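Local coordinates for probable ABC transporter phosphite binding protein PhnD1 (Prochlorococcus marinus str. MIT 9301, PDB 5LQ5), which binds inorganic phosphite strongly, and methylphosphonate and phosphate only very weakly, probably as the periplasmic solute-binding subunit of an ABC transporter, at residues D17-D20 against K21-N24; R130-P133 against E134-L137; E225-S228 against V229-L233. One frame throughout, in Å; residues are numbered along the deposited sequence.

Interaction 1. Residues D17-D20 against K21-N24; sequences DVLD and KRFN
Leu19 meets the ring of Phe23 at its edge: the CD2 methyl lies in the plane of the ring, 4.0 Å from CE2. One face of the same ring is taken by the aliphatic part of Arg22, whose CG sits over the ring centre, 4.1 Å above the plane. The guanidinium of Arg22 in turn has CE2 of Phe23 at its edge, in its own plane. Three neighbouring side chains of one helix are thus packed into a single patch, with Leu19 and Phe23 running side by side in the same direction. Phe23 reaches this position because its CG stands anti to the carbonyl carbon (chi1 -67°), which swings the ring back over the preceding turn and brings CD2 of Phe23 to 3.2 Å from Leu19 O.

That carbonyl oxygen also takes the hydrogen bond from Phe23 N, at 2.8 Å and almost straight. Arg22 instead sets CG anti to its own N and then bends at chi3 (81°), carrying the guanidinium past Leu19. There NH1 is hydrogen-bonded to Met246 O and the group makes a cation-pi contact with Phe247; its ion pair with Asp13 is long and weak. At the more exposed side, Asn24 N bonds to Asp20 O at 3.0 Å, while the carboxylate of Asp20 turns back to Gln16, which donates to OD1.

Tyr40, on strand 37-40, meets the Phe23 ring with planes about 35° apart and also touches Leu19, Asp20 and Asn24. The patch therefore joins helix 16-34 to the strand that follows it, in the beta-alpha-beta unit of strand 5-10, helix 16-34 and strand 37-40, a building block of the periplasmic binding protein fold.

Interaction 2. Residues R130-P133 against E134-L137; sequences RLMP and EYFL
Arg130 holds Glu134 side-on, with two nitrogens converging on a single carboxylate oxygen. NE donates to OE1 of Glu134 at 2.8 Å, nearly along the C-O axis of the acceptor, and NH2 of Arg130 reaches the same OE1 at 3.0 Å on its syn lone pair. OE1 lies close to the guanidinium plane, and the two flat groups are only 8° from coplanar. Both side chains leave the helix with CG anti to their own N; Glu134 stays extended, whereas Arg130 bends at chi2 (-87°), which lays its NE side alongside the acid one turn further on.

Around the next side of the helix, Met132 folds back on itself so that its CE methyl touches two rings at once, 3.7 Å from CZ of Phe136 and 3.8 Å from CD2 of Tyr135. Met132 SD makes an oblique Met-aromatic contact with Tyr135, 5.5 Å from the ring centroid. CD2 of Phe136 lies 3.0 Å from Met132 O, the oxygen that also accepts the bond from Phe136 N.

Beneath these groups the backbone carries on as helix through the proline: the N of Pro133 lacks a bond to the turn before and the helix kinks there, yet Leu137 N still bonds to Pro133 O at 2.8 Å. Further out, Arg130 NH1 is held by Glu124 O, Phe121 touches both members of the ion pair, and Ile266 packs on Met132 and Tyr135.

With all three of its nitrogens in hydrogen bonds, the guanidinium of Arg130 has its rotation fixed. The two donors on OE1 would probably draw negative charge toward that oxygen and favour the ionised carboxylate.

Interaction 3. Residues E225-S228 against V229-L233; sequences ELKS and VILNL
Val229 opens the last turns of helix 222-231, its N bonded to Glu225 O and its CG2 lying 3.3 Å from the same oxygen. This is regular i to i+4 pairing along an alpha helix whose buried side chains pack against helix 16-34 and strands 79-84 and 252-253. Ile230 comes next, running alongside Leu226 in the same direction; their CD1 methyls meet at 4.1 Å. Beyond them, Leu226 rests on Leu30 and Leu34, and Ile230 on Ile81, Ala82 and Phe252, so this pair spans from a neighbouring helix to the sheet.

Leu231 packs instead against the aliphatic stem of Lys227. The lysine is fully extended, with CG anti to the backbone N (chi1 -179°), and it offers both CG and CE to the CD1 methyl of Leu231. Leu231 N bonds to Lys227 O at 2.9 Å.

At Asn232 the pairing weakens: its N makes only a weak hydrogen bond to Ser228 O, 2.9 Å long with an N-H...O angle of 130°. The amide of Asn232 folds back over the same turn, and its ND2 comes within 3.0 Å of Ser228 OG, at an angle too poor for a hydrogen bond.

Overall arrangement
Along the chain the three contacts come in series, each within a single helix: interaction 1 on helix 16-34, interaction 2 on helix 127-139, interaction 3 on helix 222-231. Interactions 1 and 3 have centres about 20 Å apart and nearest atoms about 9 Å apart; they are related through helix 16-34 itself, on which the helix of interaction 3 packs, and both adjoin the six-stranded sheet. Interaction 2 belongs with the five-stranded sheet, across the chain's centre, about 28 Å from interaction 1 and about 33 Å from interaction 3, centre to centre. Neither interaction 1 nor 2 touches the bound phosphite, about 9 Å from the Arg22 side chain and about 7 Å from that of Leu131, consistent with a ligand held between two lobes.

Interaction 1. Residues D17-D20 against K21-N24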
loop_
_atom_site.group_PDB
_atom_site.type_symbol
_atom_site.label_atom_id
_atom_site.label_comp_id
_atom_site.label_asym_id
_atom_site.label_seq_id
_atom_site.Cartn_x
_atom_site.Cartn_y
_atom_site.Cartn_z
ATOM N N ASP A 17 -0.161 14.088 -5.529
ATOM C CA ASP A 17 0.538 15.156 -4.776
ATOM C C ASP A 17 1.350 14.643 -3.548
ATOM O O ASP A 17 2.490 15.051 -3.297
ATOM C CB ASP A 17 -0.385 16.342 -4.443
ATOM C CG ASP A 17 -1.509 16.030 -3.439
ATOM O OD1 ASP A 17 -1.980 14.885 -3.336
ATOM O OD2 ASP A 17 -1.973 16.985 -2.769
ATOM N N VAL A 18 0.745 13.732 -2.809
ATOM C CA VAL A 18 1.367 13.065 -1.657
ATOM C C VAL A 18 2.542 12.209 -2.133
ATOM O O VAL A 18 3.617 12.212 -1.550
ATOM C CB VAL A 18 0.332 12.188 -0.889
ATOM C CG1 VAL A 18 1.003 11.349 0.201
ATOM C CG2 VAL A 18 -0.766 13.071 -0.299
ATOM N N LEU A 19 2.316 11.442 -3.186
ATOM C CA LEU A 19 3.345 10.528 -3.704
ATOM C C LEU A 19 4.549 11.287 -4.217
ATOM O O LEU A 19 5.693 10.936 -3.910
ATOM C CB LEU A 19 2.805 9.642 -4.838
ATOM C CG LEU A 19 1.606 8.765 -4.508
ATOM C CD1 LEU A 19 1.100 8.123 -5.797
ATOM C CD2 LEU A 19 1.915 7.738 -3.466
ATOM N N ASP A 20 4.284 12.331 -5.003
ATOM C CA ASP A 20 5.371 13.169 -5.538
ATOM C C ASP A 20 6.243 13.706 -4.402
ATOM O O ASP A 20 7.473 13.622 -4.432
ATOM C CB ASP A 20 4.800 14.370 -6.278
ATOM C CG ASP A 20 4.294 14.046 -7.667
ATOM O OD1 ASP A 20 4.572 12.962 -8.204
ATOM O OD2 ASP A 20 3.600 14.924 -8.240
ATOM N N LYS A 21 5.600 14.266 -3.388
ATOM C CA LYS A 21 6.348 14.872 -2.266
ATOM C C LYS A 21 7.237 13.850 -1.542
ATOM O O LYS A 21 8.435 14.084 -1.346
ATOM C CB LYS A 21 5.406 15.551 -1.266
ATOM C CG LYS A 21 6.117 16.553 -0.369
ATOM C CD LYS A 21 5.194 17.107 0.696
ATOM C CE LYS A 21 6.009 17.900 1.710
ATOM N NZ LYS A 21 5.191 18.405 2.841
ATOM N N ARG A 22 6.630 12.723 -1.179
ATOM C CA ARG A 22 7.289 11.610 -0.488
ATOM C C ARG A 22 8.444 11.066 -1.294
ATOM O O ARG A 22 9.597 10.962 -0.781
ATOM C CB ARG A 22 6.290 10.473 -0.230
ATOM C CG ARG A 22 6.862 9.320 0.540
ATOM C CD ARG A 22 5.803 8.663 1.341
ATOM N NE ARG A 22 5.025 7.752 0.547
ATOM C CZ ARG A 22 4.003 7.059 1.027
ATOM N NH1 ARG A 22 3.609 7.226 2.286
ATOM N NH2 ARG A 22 3.371 6.201 0.243
ATOM N N PHE A 23 8.158 10.641 -2.518
ATOM C CA PHE A 23 9.169 9.887 -3.276
ATOM C C PHE A 23 10.254 10.744 -3.896
ATOM O O PHE A 23 11.395 10.311 -4.047
ATOM C CB PHE A 23 8.506 8.903 -4.245
ATOM C CG PHE A 23 7.794 7.820 -3.519
ATOM C CD1 PHE A 23 8.501 6.845 -2.810
ATOM C CD2 PHE A 23 6.404 7.804 -3.464
ATOM C CE1 PHE A 23 7.838 5.908 -2.070
ATOM C CE2 PHE A 23 5.737 6.838 -2.747
ATOM C CZ PHE A 23 6.452 5.896 -2.042
ATOM N N ASN A 24 9.941 12.002 -4.148
ATOM C CA ASN A 24 10.997 12.938 -4.572
ATOM C C ASN A 24 11.950 13.232 -3.394
ATOM O O ASN A 24 13.191 13.276 -3.596
ATOM C CB ASN A 24 10.417 14.239 -5.131
ATOM C CG ASN A 24 9.772 14.079 -6.506
ATOM O OD1 ASN A 24 10.155 13.241 -7.326
ATOM N ND2 ASN A 24 8.796 14.949 -6.791
#

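Interaction 2. Residues R130-P133 against E134-L137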
loop_
_atom_site.group_PDB
_atom_site.type_symbol
_atom_site.label_atom_id
_atom_site.label_comp_id
_atom_site.label_asym_id
_atom_site.label_seq_id
_atom_site.Cartn_x
_atom_site.Cartn_y
_atom_site.Cartn_z
ATOM N N ARG A 130 -8.299 -4.178 -0.601
ATOM C CA ARG A 130 -9.065 -5.199 -1.324
ATOM C C ARG A 130 -8.876 -6.605 -0.781
ATOM O O ARG A 130 -9.846 -7.222 -0.368
ATOM C CB ARG A 130 -8.792 -5.179 -2.825
ATOM C CG ARG A 130 -9.751 -6.028 -3.650
ATOM C CD ARG A 130 -9.318 -7.473 -3.764
ATOM N NE ARG A 130 -10.374 -8.285 -4.387
ATOM C CZ ARG A 130 -10.615 -8.360 -5.702
ATOM N NH1 ARG A 130 -9.832 -7.746 -6.574
ATOM N NH2 ARG A 130 -11.653 -9.078 -6.150
ATOM N N LEU A 131 -7.648 -7.132 -0.832
ATOM C CA LEU A 131 -7.409 -8.541 -0.545
ATOM C C LEU A 131 -7.878 -8.894 0.860
ATOM O O LEU A 131 -8.675 -9.839 1.058
ATOM C CB LEU A 131 -5.940 -8.908 -0.739
ATOM C CG LEU A 131 -5.656 -10.410 -0.638
ATOM C CD1 LEU A 131 -6.130 -11.162 -1.882
ATOM C CD2 LEU A 131 -4.174 -10.678 -0.330
ATOM N N MET A 132 -7.348 -8.180 1.839
ATOM C CA MET A 132 -7.682 -8.496 3.221
ATOM C C MET A 132 -9.136 -8.144 3.558
ATOM O O MET A 132 -9.818 -8.957 4.164
ATOM C CB MET A 132 -6.637 -7.920 4.148
ATOM C CG MET A 132 -5.244 -8.559 3.943
ATOM S SD MET A 132 -5.154 -10.367 3.955
ATOM C CE MET A 132 -5.765 -10.659 5.610
ATOM N N PRO A 133 -9.633 -6.972 3.120
ATOM C CA PRO A 133 -11.073 -6.701 3.303
ATOM C C PRO A 133 -11.994 -7.785 2.754
ATOM O O PRO A 133 -12.947 -8.207 3.453
ATOM C CB PRO A 133 -11.255 -5.360 2.591
ATOM C CG PRO A 133 -9.960 -4.636 2.908
ATOM C CD PRO A 133 -8.917 -5.717 2.751
ATOM N N GLU A 134 -11.707 -8.271 1.543
ATOM C CA GLU A 134 -12.504 -9.355 0.947
ATOM C C GLU A 134 -12.409 -10.660 1.772
ATOM O O GLU A 134 -13.420 -11.332 2.008
ATOM C CB GLU A 134 -12.157 -9.614 -0.527
ATOM C CG GLU A 134 -13.138 -10.591 -1.177
ATOM C CD GLU A 134 -13.113 -10.659 -2.700
ATOM O OE1 GLU A 134 -12.282 -10.008 -3.349
ATOM O OE2 GLU A 134 -13.942 -11.419 -3.252
ATOM N N TYR A 135 -11.190 -11.010 2.167
ATOM C CA TYR A 135 -10.967 -12.157 3.043
ATOM C C TYR A 135 -11.841 -12.091 4.299
ATOM O O TYR A 135 -12.502 -13.068 4.654
ATOM C CB TYR A 135 -9.467 -12.259 3.395
ATOM C CG TYR A 135 -9.054 -13.397 4.271
ATOM C CD1 TYR A 135 -8.958 -14.690 3.759
ATOM C CD2 TYR A 135 -8.658 -13.167 5.567
ATOM C CE1 TYR A 135 -8.537 -15.731 4.567
ATOM C CE2 TYR A 135 -8.219 -14.181 6.382
ATOM C CZ TYR A 135 -8.153 -15.454 5.873
ATOM O OH TYR A 135 -7.713 -16.441 6.700
ATOM N N PHE A 136 -11.830 -10.947 4.963
ATOM C CA PHE A 136 -12.606 -10.760 6.211
ATOM C C PHE A 136 -14.112 -10.751 5.974
ATOM O O PHE A 136 -14.890 -11.373 6.724
ATOM C CB PHE A 136 -12.160 -9.536 6.980
ATOM C CG PHE A 136 -10.727 -9.586 7.448
ATOM C CD1 PHE A 136 -10.225 -10.670 8.166
ATOM C CD2 PHE A 136 -9.883 -8.536 7.148
ATOM C CE1 PHE A 136 -8.897 -10.687 8.578
ATOM C CE2 PHE A 136 -8.559 -8.544 7.557
ATOM C CZ PHE A 136 -8.056 -9.617 8.272
ATOM N N LEU A 137 -14.524 -10.086 4.899
ATOM C CA LEU A 137 -15.941 -10.100 4.487
ATOM C C LEU A 137 -16.419 -11.541 4.314
ATOM O O LEU A 137 -17.463 -11.963 4.838
ATOM C CB LEU A 137 -16.152 -9.328 3.184
ATOM C CG LEU A 137 -16.191 -7.808 3.359
ATOM C CD1 LEU A 137 -15.883 -7.096 2.054
ATOM C CD2 LEU A 137 -17.540 -7.352 3.890
#

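Interaction 3. Residues E225-S228 against V229-L233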
loop_
_atom_site.group_PDB
_atom_site.type_symbol
_atom_site.label_atom_id
_atom_site.label_comp_id
_atom_site.label_asym_id
_atom_site.label_seq_id
_atom_site.Cartn_x
_atom_site.Cartn_y
_atom_site.Cartn_z
ATOM N N GLU A 225 24.752 -1.412 0.303
ATOM C CA GLU A 225 24.851 0.029 0.655
ATOM C C GLU A 225 23.446 0.672 0.627
ATOM O O GLU A 225 23.051 1.419 1.530
ATOM C CB GLU A 225 25.769 0.765 -0.319
ATOM C CG GLU A 225 26.100 2.203 0.086
ATOM C CD GLU A 225 26.868 2.986 -0.973
ATOM O OE1 GLU A 225 27.022 2.509 -2.124
ATOM O OE2 GLU A 225 27.294 4.112 -0.645
ATOM N N LEU A 226 22.697 0.357 -0.424
ATOM C CA LEU A 226 21.308 0.836 -0.577
ATOM C C LEU A 226 20.411 0.419 0.608
ATOM O O LEU A 226 19.693 1.228 1.205
ATOM C CB LEU A 226 20.736 0.302 -1.911
ATOM C CG LEU A 226 19.233 0.539 -2.182
ATOM C CD1 LEU A 226 18.931 2.016 -2.227
ATOM C CD2 LEU A 226 18.808 -0.120 -3.478
ATOM N N LYS A 227 20.491 -0.847 0.962
ATOM C CA LYS A 227 19.720 -1.370 2.091
ATOM C C LYS A 227 20.114 -0.641 3.391
ATOM O O LYS A 227 19.269 -0.192 4.176
ATOM C CB LYS A 227 19.933 -2.868 2.176
ATOM C CG LYS A 227 19.189 -3.549 3.281
ATOM C CD LYS A 227 19.316 -5.065 3.154
ATOM C CE LYS A 227 18.826 -5.748 4.408
ATOM N NZ LYS A 227 18.761 -7.235 4.240
ATOM N N SER A 228 21.419 -0.464 3.556
ATOM C CA SER A 228 21.990 0.258 4.706
ATOM C C SER A 228 21.479 1.693 4.821
ATOM O O SER A 228 21.073 2.133 5.890
ATOM C CB SER A 228 23.520 0.243 4.622
ATOM O OG SER A 228 24.085 0.622 5.856
ATOM N N VAL A 229 21.456 2.404 3.706
ATOM C CA VAL A 229 20.957 3.791 3.708
ATOM C C VAL A 229 19.511 3.843 4.193
ATOM O O VAL A 229 19.138 4.654 5.031
ATOM C CB VAL A 229 21.089 4.450 2.316
ATOM C CG1 VAL A 229 20.306 5.754 2.192
ATOM C CG2 VAL A 229 22.561 4.662 1.990
ATOM N N ILE A 230 18.696 2.945 3.669
ATOM C CA ILE A 230 17.260 2.949 4.012
ATOM C C ILE A 230 17.063 2.563 5.498
ATOM O O ILE A 230 16.306 3.202 6.224
ATOM C CB ILE A 230 16.460 2.033 3.054
ATOM C CG1 ILE A 230 16.498 2.598 1.606
ATOM C CG2 ILE A 230 15.021 1.865 3.535
ATOM C CD1 ILE A 230 15.933 1.662 0.540
ATOM N N LEU A 231 17.769 1.531 5.946
ATOM C CA LEU A 231 17.657 1.077 7.332
ATOM C C LEU A 231 18.243 2.069 8.351
ATOM O O LEU A 231 17.877 2.050 9.526
ATOM C CB LEU A 231 18.329 -0.288 7.495
ATOM C CG LEU A 231 17.664 -1.444 6.757
ATOM C CD1 LEU A 231 18.544 -2.689 6.858
ATOM C CD2 LEU A 231 16.274 -1.724 7.285
ATOM N N ASN A 232 19.148 2.918 7.895
ATOM C CA ASN A 232 19.836 3.860 8.808
ATOM C C ASN A 232 19.239 5.269 8.817
ATOM O O ASN A 232 19.746 6.151 9.508
ATOM C CB ASN A 232 21.336 3.916 8.519
ATOM C CG ASN A 232 22.062 2.640 8.931
ATOM O OD1 ASN A 232 21.751 2.043 9.934
ATOM N ND2 ASN A 232 23.072 2.264 8.169
ATOM N N LEU A 233 18.160 5.479 8.065
ATOM C CA LEU A 233 17.408 6.723 8.148
ATOM C C LEU A 233 17.004 6.975 9.611
ATOM O O LEU A 233 16.475 6.110 10.317
ATOM C CB LEU A 233 16.181 6.738 7.231
ATOM C CG LEU A 233 16.441 6.866 5.728
ATOM C CD1 LEU A 233 15.148 6.622 4.954
ATOM C CD2 LEU A 233 17.033 8.208 5.346
#